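Local atomic coordinates of Lmo0812 protein (Listeria monocytogenes serovar 1/2a, PDB entry 4YF1), a protein that probably hydrolyses the 3'-diphosphate of guanosine-3',5'-bis(diphosphate), as a putative pyrophosphohydrolase of the HD-domain family. Residues A[35-43]-A[115-124]; A[49-59]-A[76-87]. One frame throughout, in Å; residues are numbered along the deposited sequence. Where two conformers were deposited one is given.

From the N-terminal side the chain first runs through helix 35-45, whose partner, helix 111-132, comes some 70 residues later; contact 1 closes this long, mostly helical, strand-free loop near the centre of the subunit. Within that loop lies contact 2, where helix 50-64, the next helix after 35-45, meets helix 78-87 across the short excursion through helix 69-76. The two contacts are therefore nested, not crossed. They also touch each other: His-87 of contact 2 probably hydrogen-bonds through NE2 to Asp-120 OD2 of contact 1, and Leu-116 packs on Gly-56. Together they tie four helices of the HD domain into one bundle, and both reach the second subunit.

Contact 1 of 2, residues A[35-43]-A[115-124]; sequences HPLNVARIL and ALIVADKLDN
His-35 reaches from helix 35-45 to two carboxylates of helix 111-132, using both ring nitrogens. ND1 gives a 2.7 Å hydrogen bond to OD2 of Asp-123, on the lone pair turned away from OD1, and NE2 meets OD1 of Asp-120 at 2.5 Å, nearly in the ring plane. CG anti to the backbone N (chi1 179°) carries the ring out toward helix 111-132, where the two bonds fix its rotation. The other oxygen of Asp-123, OD1, takes a 3.2 Å bond from ND2 of Asn-38, an amide that also binds Gly-29 O and, through OD1, Tyr-32 N. Asp-120 OD2 is salt-bridged to Lys-121 NZ and probably also accepts from His-87 NE2.

His-35 and Asp-120 fit the first and last positions of the H...HD...D pattern of HD domains, whose side chains converge here with no metal bound to them.

Farther along helix 35-45, toward its C terminus, the helices, crossing at 126°, pack through aliphatic groups. Ala-119 CB sits among Val-39 CG1, Ile-42 CG2 and Leu-43 CD2, the last at 3.9 Å from it. Leu-43 straddles the neighbouring turn, CD2 against Ala-115 CB and CD1 against Leu-116 CD2, while Ile-42 CD1 reaches Leu-122 CD2 at 4.1 Å.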
loop_
_atom_site.group_PDB
_atom_site.type_symbol
_atom_site.label_atom_id
_atom_site.label_comp_id
_atom_site.label_asym_id
_atom_site.label_seq_id
_atom_site.Cartn_x
_atom_site.Cartn_y
_atom_site.Cartn_z
ATOM N N HIS A 35 -3.674 -7.886 -6.996
ATOM C CA HIS A 35 -2.383 -8.485 -6.673
ATOM C C HIS A 35 -1.672 -7.757 -5.512
ATOM O O HIS A 35 -1.290 -8.404 -4.559
ATOM C CB HIS A 35 -1.512 -8.572 -7.948
ATOM C CG HIS A 35 -0.150 -9.146 -7.723
ATOM N ND1 HIS A 35 0.054 -10.477 -7.433
ATOM C CD2 HIS A 35 1.080 -8.581 -7.777
ATOM C CE1 HIS A 35 1.349 -10.705 -7.304
ATOM N NE2 HIS A 35 1.993 -9.569 -7.499
ATOM N N PRO A 36 -1.556 -6.412 -5.560
ATOM C CA PRO A 36 -0.870 -5.719 -4.446
ATOM C C PRO A 36 -1.535 -5.923 -3.083
ATOM O O PRO A 36 -0.825 -6.104 -2.101
ATOM C CB PRO A 36 -0.945 -4.248 -4.845
ATOM C CG PRO A 36 -1.079 -4.256 -6.328
ATOM C CD PRO A 36 -1.923 -5.462 -6.635
ATOM N N LEU A 37 -2.868 -5.866 -3.014
ATOM C CA LEU A 37 -3.570 -6.070 -1.762
ATOM C C LEU A 37 -3.385 -7.496 -1.247
ATOM O O LEU A 37 -3.209 -7.708 -0.064
ATOM C CB LEU A 37 -5.049 -5.700 -1.908
ATOM C CG LEU A 37 -5.357 -4.194 -1.923
ATOM C CD1 LEU A 37 -5.142 -3.629 -0.542
ATOM C CD2 LEU A 37 -4.534 -3.399 -2.911
ATOM N N ASN A 38 -3.442 -8.476 -2.156
ATOM C CA ASN A 38 -3.242 -9.877 -1.750
ATOM C C ASN A 38 -1.820 -10.176 -1.294
ATOM O O ASN A 38 -1.615 -10.956 -0.364
ATOM C CB ASN A 38 -3.617 -10.876 -2.891
ATOM C CG ASN A 38 -5.119 -11.009 -3.125
ATOM O OD1 ASN A 38 -5.950 -10.530 -2.359
ATOM N ND2 ASN A 38 -5.483 -11.738 -4.215
ATOM N N VAL A 39 -0.832 -9.573 -1.947
ATOM C CA VAL A 39 0.575 -9.756 -1.568
ATOM C C VAL A 39 0.763 -9.077 -0.175
ATOM O O VAL A 39 1.383 -9.635 0.709
ATOM C CB VAL A 39 1.526 -9.142 -2.623
ATOM C CG1 VAL A 39 2.923 -8.984 -2.092
ATOM C CG2 VAL A 39 1.517 -9.971 -3.902
ATOM N N ALA A 40 0.185 -7.900 -0.007
ATOM C CA ALA A 40 0.305 -7.189 1.316
ATOM C C ALA A 40 -0.289 -8.032 2.455
ATOM O O ALA A 40 0.256 -8.087 3.548
ATOM C CB ALA A 40 -0.371 -5.823 1.239
ATOM N N ARG A 41 -1.415 -8.697 2.192
ATOM C CA ARG A 41 -2.024 -9.596 3.157
ATOM C C ARG A 41 -1.131 -10.776 3.537
ATOM O O ARG A 41 -1.017 -11.129 4.724
ATOM C CB ARG A 41 -3.398 -10.083 2.650
ATOM C CG ARG A 41 -4.052 -11.160 3.478
ATOM C CD ARG A 41 -5.443 -11.551 2.989
ATOM N NE ARG A 41 -5.907 -12.711 3.727
ATOM C CZ ARG A 41 -5.492 -13.953 3.509
ATOM N NH1 ARG A 41 -4.669 -14.238 2.472
ATOM N NH2 ARG A 41 -5.958 -14.936 4.270
ATOM N N ILE A 42 -0.527 -11.425 2.547
ATOM C CA ILE A 42 0.394 -12.534 2.806
ATOM C C ILE A 42 1.539 -12.052 3.724
ATOM O O ILE A 42 1.865 -12.681 4.684
ATOM C CB ILE A 42 0.970 -13.071 1.497
ATOM C CG1 ILE A 42 -0.131 -13.800 0.707
ATOM C CG2 ILE A 42 2.117 -14.011 1.774
ATOM C CD1 ILE A 42 0.158 -13.966 -0.771
ATOM N N LEU A 43 2.092 -10.910 3.421
ATOM C CA LEU A 43 3.212 -10.374 4.229
ATOM C C LEU A 43 2.788 -9.974 5.657
ATOM O O LEU A 43 3.527 -10.249 6.611
ATOM C CB LEU A 43 3.872 -9.209 3.504
ATOM C CG LEU A 43 4.591 -9.615 2.193
ATOM C CD1 LEU A 43 4.864 -8.412 1.308
ATOM C CD2 LEU A 43 5.896 -10.344 2.497
ATOM N N ALA A 115 11.152 -12.473 1.315
ATOM C CA ALA A 115 9.702 -12.553 1.505
ATOM C C ALA A 115 8.928 -11.769 0.444
ATOM O O ALA A 115 7.853 -12.199 0.017
ATOM C CB ALA A 115 9.317 -12.083 2.907
ATOM N N LEU A 116 9.475 -10.629 0.016
ATOM C CA LEU A 116 8.817 -9.811 -0.993
ATOM C C LEU A 116 8.692 -10.561 -2.313
ATOM O O LEU A 116 7.637 -10.511 -3.000
ATOM C CB LEU A 116 9.616 -8.556 -1.220
ATOM C CG LEU A 116 9.430 -7.579 -0.059
ATOM C CD1 LEU A 116 10.608 -6.607 -0.075
ATOM C CD2 LEU A 116 8.098 -6.860 -0.194
ATOM N N ILE A 117 9.761 -11.255 -2.653
ATOM C CA ILE A 117 9.776 -12.042 -3.907
ATOM C C ILE A 117 8.838 -13.239 -3.793
ATOM O O ILE A 117 8.057 -13.488 -4.722
ATOM C CB ILE A 117 11.192 -12.533 -4.258
ATOM C CG1 ILE A 117 12.088 -11.341 -4.600
ATOM C CG2 ILE A 117 11.135 -13.521 -5.454
ATOM C CD1 ILE A 117 13.574 -11.639 -4.738
ATOM N N VAL A 118 8.942 -14.024 -2.723
ATOM C CA VAL A 118 8.097 -15.226 -2.619
ATOM C C VAL A 118 6.593 -14.874 -2.534
ATOM O O VAL A 118 5.781 -15.514 -3.208
ATOM C CB VAL A 118 8.538 -16.153 -1.500
ATOM C CG1 VAL A 118 7.667 -17.365 -1.400
ATOM C CG2 VAL A 118 10.000 -16.560 -1.636
ATOM N N ALA A 119 6.234 -13.836 -1.777
ATOM C CA ALA A 119 4.840 -13.420 -1.672
ATOM C C ALA A 119 4.267 -13.022 -3.034
ATOM O O ALA A 119 3.135 -13.366 -3.374
ATOM C CB ALA A 119 4.687 -12.285 -0.682
ATOM N N ASP A 120 5.061 -12.288 -3.797
ATOM C CA ASP A 120 4.670 -11.880 -5.140
ATOM C C ASP A 120 4.423 -13.130 -6.014
ATOM O O ASP A 120 3.409 -13.219 -6.702
ATOM C CB ASP A 120 5.782 -11.040 -5.757
ATOM C CG ASP A 120 5.510 -10.685 -7.236
ATOM O OD1 ASP A 120 4.465 -10.074 -7.520
ATOM O OD2 ASP A 120 6.361 -10.983 -8.084
ATOM N N LYS A 121 5.336 -14.090 -5.962
ATOM C CA LYS A 121 5.179 -15.344 -6.777
ATOM C C LYS A 121 4.049 -16.215 -6.319
ATOM O O LYS A 121 3.424 -16.898 -7.111
ATOM C CB LYS A 121 6.452 -16.179 -6.778
ATOM C CG LYS A 121 7.385 -15.797 -7.879
ATOM C CD LYS A 121 7.864 -14.395 -7.744
ATOM C CE LYS A 121 7.984 -13.770 -9.107
ATOM N NZ LYS A 121 8.774 -12.511 -8.949
ATOM N N LEU A 122 3.842 -16.245 -5.013
ATOM C CA LEU A 122 2.751 -17.029 -4.443
ATOM C C LEU A 122 1.395 -16.558 -4.928
ATOM O O LEU A 122 0.586 -17.375 -5.366
ATOM C CB LEU A 122 2.816 -17.010 -2.891
ATOM C CG LEU A 122 1.692 -17.721 -2.129
ATOM C CD1 LEU A 122 1.459 -19.156 -2.550
ATOM C CD2 LEU A 122 1.918 -17.662 -0.608
ATOM N N ASP A 123 1.126 -15.256 -4.875
ATOM C CA ASP A 123 -0.163 -14.786 -5.350
ATOM C C ASP A 123 -0.318 -15.087 -6.861
ATOM O O ASP A 123 -1.411 -15.443 -7.293
ATOM C CB ASP A 123 -0.377 -13.307 -5.104
ATOM C CG ASP A 123 -1.772 -12.857 -5.507
ATOM O OD1 ASP A 123 -2.778 -13.325 -4.906
ATOM O OD2 ASP A 123 -1.869 -12.022 -6.414
ATOM N N ASN A 124 0.761 -14.906 -7.634
ATOM C CA ASN A 124 0.739 -15.213 -9.094
ATOM C C ASN A 124 0.384 -16.680 -9.353
ATOM O O ASN A 124 -0.511 -16.957 -10.141
ATOM C CB ASN A 124 2.098 -14.907 -9.751
ATOM C CG ASN A 124 2.399 -13.418 -9.865
ATOM O OD1 ASN A 124 1.532 -12.561 -9.651
ATOM N ND2 ASN A 124 3.651 -13.100 -10.229
#

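Contact 2 of 2, residues A[49-59]-A[76-87]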
loop_
_atom_site.group_PDB
_atom_site.type_symbol
_atom_site.label_atom_id
_atom_site.label_comp_id
_atom_site.label_asym_id
_atom_site.label_seq_id
_atom_site.Cartn_x
_atom_site.Cartn_y
_atom_site.Cartn_z
ATOM N N ARG A 49 6.877 -6.241 9.224
ATOM C CA ARG A 49 6.595 -4.867 9.595
ATOM C C ARG A 49 5.969 -4.104 8.452
ATOM O O ARG A 49 6.031 -4.529 7.277
ATOM C CB ARG A 49 7.868 -4.152 10.080
ATOM C CG ARG A 49 8.939 -3.950 9.034
ATOM C CD ARG A 49 10.287 -3.607 9.650
ATOM N NE ARG A 49 11.356 -3.623 8.654
ATOM C CZ ARG A 49 12.015 -2.569 8.174
ATOM N NH1 ARG A 49 11.841 -1.321 8.652
ATOM N NH2 ARG A 49 12.944 -2.777 7.255
ATOM N N GLU A 50 5.410 -2.953 8.794
ATOM C CA GLU A 50 4.679 -2.113 7.855
ATOM C C GLU A 50 5.491 -1.709 6.613
ATOM O O GLU A 50 4.968 -1.751 5.482
ATOM C CB GLU A 50 4.134 -0.859 8.563
ATOM C CG GLU A 50 2.913 -0.284 7.871
ATOM C CD GLU A 50 1.714 -1.235 7.934
ATOM O OE1 GLU A 50 1.053 -1.460 6.885
ATOM O OE2 GLU A 50 1.470 -1.794 9.039
ATOM N N GLU A 51 6.764 -1.350 6.807
ATOM C CA GLU A 51 7.605 -0.985 5.666
ATOM C C GLU A 51 7.666 -2.114 4.606
ATOM O O GLU A 51 7.708 -1.848 3.402
ATOM C CB GLU A 51 9.025 -0.647 6.087
ATOM C CG GLU A 51 9.183 0.639 6.913
ATOM C CD GLU A 51 8.754 0.537 8.357
ATOM O OE1 GLU A 51 8.217 -0.511 8.812
ATOM O OE2 GLU A 51 8.975 1.552 9.078
ATOM N N VAL A 52 7.705 -3.358 5.077
ATOM C CA VAL A 52 7.769 -4.523 4.185
ATOM C C VAL A 52 6.437 -4.724 3.482
ATOM O O VAL A 52 6.396 -4.999 2.287
ATOM C CB VAL A 52 8.180 -5.814 4.945
ATOM C CG1 VAL A 52 8.156 -7.044 4.041
ATOM C CG2 VAL A 52 9.583 -5.683 5.522
ATOM N N VAL A 53 5.349 -4.633 4.237
ATOM C CA VAL A 53 4.021 -4.785 3.674
ATOM C C VAL A 53 3.776 -3.766 2.555
ATOM O O VAL A 53 3.267 -4.108 1.471
ATOM C CB VAL A 53 2.944 -4.679 4.758
ATOM C CG1 VAL A 53 1.560 -4.566 4.136
ATOM C CG2 VAL A 53 3.038 -5.863 5.696
ATOM N N VAL A 54 4.146 -2.520 2.816
ATOM C CA VAL A 54 3.968 -1.451 1.840
ATOM C C VAL A 54 4.857 -1.632 0.632
ATOM O O VAL A 54 4.434 -1.330 -0.485
ATOM C CB VAL A 54 4.170 -0.069 2.478
ATOM C CG1 VAL A 54 4.172 1.031 1.423
ATOM C CG2 VAL A 54 3.057 0.181 3.488
ATOM N N ALA A 55 6.086 -2.116 0.840
ATOM C CA ALA A 55 6.967 -2.375 -0.301
ATOM C C ALA A 55 6.305 -3.424 -1.189
ATOM O O ALA A 55 6.378 -3.328 -2.410
ATOM C CB ALA A 55 8.341 -2.845 0.148
ATOM N N GLY A 56 5.643 -4.418 -0.579
ATOM C CA GLY A 56 4.957 -5.454 -1.386
ATOM C C GLY A 56 3.810 -4.853 -2.182
ATOM O O GLY A 56 3.574 -5.188 -3.357
ATOM N N LEU A 57 3.086 -3.962 -1.524
ATOM C CA LEU A 57 1.976 -3.256 -2.128
ATOM C C LEU A 57 2.408 -2.399 -3.356
ATOM O O LEU A 57 1.696 -2.343 -4.374
ATOM C CB LEU A 57 1.366 -2.335 -1.064
ATOM C CG LEU A 57 0.018 -1.718 -1.335
ATOM C CD1 LEU A 57 -1.085 -2.745 -1.128
ATOM C CD2 LEU A 57 -0.195 -0.529 -0.401
ATOM N N LEU A 58 3.575 -1.752 -3.253
ATOM C CA LEU A 58 4.041 -0.832 -4.302
ATOM C C LEU A 58 4.770 -1.476 -5.491
ATOM O O LEU A 58 5.016 -0.803 -6.494
ATOM C CB LEU A 58 4.911 0.243 -3.681
ATOM C CG LEU A 58 4.186 1.144 -2.677
ATOM C CD1 LEU A 58 5.181 2.056 -1.978
ATOM C CD2 LEU A 58 3.096 1.969 -3.341
ATOM N N HIS A 59 5.089 -2.762 -5.396
ATOM C CA HIS A 59 5.806 -3.441 -6.471
ATOM C C HIS A 59 5.178 -3.215 -7.863
ATOM O O HIS A 59 5.867 -2.747 -8.776
ATOM C CB HIS A 59 5.981 -4.932 -6.134
ATOM C CG HIS A 59 6.491 -5.763 -7.270
ATOM N ND1 HIS A 59 7.832 -5.920 -7.539
ATOM C CD2 HIS A 59 5.831 -6.478 -8.216
ATOM C CE1 HIS A 59 7.979 -6.699 -8.601
ATOM N NE2 HIS A 59 6.780 -7.059 -9.022
ATOM N N PHE A 76 7.291 7.946 0.485
ATOM C CA PHE A 76 7.386 6.888 1.509
ATOM C C PHE A 76 8.732 6.750 2.219
ATOM O O PHE A 76 8.833 6.002 3.191
ATOM C CB PHE A 76 7.047 5.544 0.857
ATOM C CG PHE A 76 5.655 5.483 0.290
ATOM C CD1 PHE A 76 4.564 5.188 1.112
ATOM C CD2 PHE A 76 5.427 5.708 -1.055
ATOM C CE1 PHE A 76 3.280 5.132 0.597
ATOM C CE2 PHE A 76 4.142 5.652 -1.579
ATOM C CZ PHE A 76 3.064 5.370 -0.751
ATOM N N GLY A 77 9.766 7.413 1.714
ATOM C CA GLY A 77 11.092 7.361 2.326
ATOM C C GLY A 77 12.013 6.320 1.717
ATOM O O GLY A 77 11.592 5.462 0.907
ATOM N N ASP A 78 13.271 6.389 2.128
ATOM C CA ASP A 78 14.315 5.509 1.622
ATOM C C ASP A 78 14.175 4.025 1.978
ATOM O O ASP A 78 14.471 3.184 1.125
ATOM C CB ASP A 78 15.702 6.010 2.043
ATOM C CG ASP A 78 16.135 7.293 1.305
ATOM O OD1 ASP A 78 15.921 7.446 0.074
ATOM O OD2 ASP A 78 16.759 8.140 1.966
ATOM N N GLU A 79 13.726 3.700 3.196
ATOM C CA GLU A 79 13.594 2.303 3.613
ATOM C C GLU A 79 12.624 1.543 2.713
ATOM O O GLU A 79 12.950 0.459 2.222
ATOM C CB GLU A 79 13.124 2.149 5.064
ATOM C CG GLU A 79 14.161 2.471 6.115
ATOM C CD GLU A 79 13.736 2.020 7.513
ATOM O OE1 GLU A 79 13.734 2.869 8.439
ATOM O OE2 GLU A 79 13.380 0.835 7.684
ATOM N N VAL A 80 11.424 2.099 2.532
ATOM C CA VAL A 80 10.443 1.487 1.626
ATOM C C VAL A 80 10.982 1.482 0.173
ATOM O O VAL A 80 10.876 0.468 -0.538
ATOM C CB VAL A 80 9.097 2.212 1.735
ATOM C CG1 VAL A 80 8.133 1.795 0.640
ATOM C CG2 VAL A 80 8.497 1.968 3.113
ATOM N N ALA A 81 11.571 2.605 -0.264
ATOM C CA ALA A 81 12.108 2.696 -1.630
ATOM C C ALA A 81 13.149 1.608 -1.885
ATOM O O ALA A 81 13.116 0.952 -2.919
ATOM C CB ALA A 81 12.685 4.063 -1.903
ATOM N N ASP A 82 14.019 1.376 -0.904
ATOM C CA ASP A 82 15.049 0.343 -1.020
ATOM C C ASP A 82 14.487 -1.058 -1.040
ATOM O O ASP A 82 15.008 -1.931 -1.750
ATOM C CB ASP A 82 16.085 0.463 0.092
ATOM C CG ASP A 82 16.982 1.682 -0.077
ATOM O OD1 ASP A 82 16.982 2.290 -1.178
ATOM O OD2 ASP A 82 17.679 2.030 0.905
ATOM N N LEU A 83 13.451 -1.292 -0.252
ATOM C CA LEU A 83 12.830 -2.616 -0.242
ATOM C C LEU A 83 12.185 -2.872 -1.633
ATOM O O LEU A 83 12.346 -3.944 -2.221
ATOM C CB LEU A 83 11.815 -2.747 0.903
ATOM C CG LEU A 83 12.437 -2.903 2.307
ATOM C CD1 LEU A 83 11.390 -2.726 3.389
ATOM C CD2 LEU A 83 13.113 -4.262 2.435
ATOM N N VAL A 84 11.514 -1.863 -2.155
ATOM C CA VAL A 84 10.886 -1.952 -3.470
ATOM C C VAL A 84 11.914 -2.207 -4.570
ATOM O O VAL A 84 11.724 -3.097 -5.424
ATOM C CB VAL A 84 10.073 -0.677 -3.787
ATOM C CG1 VAL A 84 9.636 -0.662 -5.247
ATOM C CG2 VAL A 84 8.850 -0.619 -2.907
ATOM N N ALA A 85 12.999 -1.438 -4.552
ATOM C CA ALA A 85 14.044 -1.581 -5.552
ATOM C C ALA A 85 14.694 -2.942 -5.518
ATOM O O ALA A 85 15.157 -3.417 -6.565
ATOM C CB ALA A 85 15.114 -0.502 -5.389
ATOM N N SER A 86 14.735 -3.587 -4.345
ATOM C CA SER A 86 15.375 -4.896 -4.246
ATOM C C SER A 86 14.745 -5.970 -5.165
ATOM O O SER A 86 15.457 -6.861 -5.619
ATOM C CB SER A 86 15.406 -5.416 -2.813
ATOM O OG SER A 86 14.135 -5.865 -2.348
ATOM N N HIS A 87 13.457 -5.861 -5.479
ATOM C CA HIS A 87 12.770 -6.863 -6.333
ATOM C C HIS A 87 12.243 -6.353 -7.680
ATOM O O HIS A 87 11.585 -7.092 -8.409
ATOM C CB HIS A 87 11.625 -7.504 -5.543
ATOM C CG HIS A 87 10.757 -8.420 -6.355
ATOM N ND1 HIS A 87 11.243 -9.157 -7.414
ATOM C CD2 HIS A 87 9.474 -8.816 -6.180
ATOM C CE1 HIS A 87 10.274 -9.913 -7.902
ATOM N NE2 HIS A 87 9.194 -9.732 -7.166
HETATM O O HOH W 1 15.271 -0.984 6.373
#
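Helices 50-59 and 78-87 run in broadly the same direction, their axes 8.6 Å apart at closest approach and inclined at 50°, with Ala-55 and Val-84 bringing the backbones to 5.1 Å between CA atoms. The small Ala-55 permits this: its CB lies 3.6 Å from Leu-83 CB and also touches Val-84 CG2, which in turn rests on Leu-58 CB. Near the start of helix 78-87, Val-80 divides its branches, CG1 against Val-54 CG1 and Leu-58 CD1, CG2 against Glu-51 CB. Leu-58 CD1 also lies over one face of the Phe-76 ring, a CH-pi contact 3.9 Å from the centroid; Phe-76 packs on Pro-36 of the second subunit as well. Leu-83 CD1 lies over the Glu-51 backbone, 3.8 Å from Glu-51 O, and touches both Glu-51 CB and Val-52 CG2.

At the outer rim, Arg-49 NH1 makes a salt bridge (2.8 Å) to Glu-79 OE2, which lies in the guanidinium plane; the N-H...O bond within it is almost straight. A water accepts from NH2 and donates to the same OE2, while NE is paired with Glu-112, so the guanidinium is held at several points.

At the far end, in the conformer of His-87 modelled here, His-59 and His-87 form an offset stack, centroids 4.4 Å apart and planes at 16°, with His-59 CE1 over a face of the His-87 ring. The chi1 of 170° in His-59 turns its ring to this partner. His-59 matches the central histidine of the HD-domain signature, so the helix pair ends at what is probably the active-site cluster.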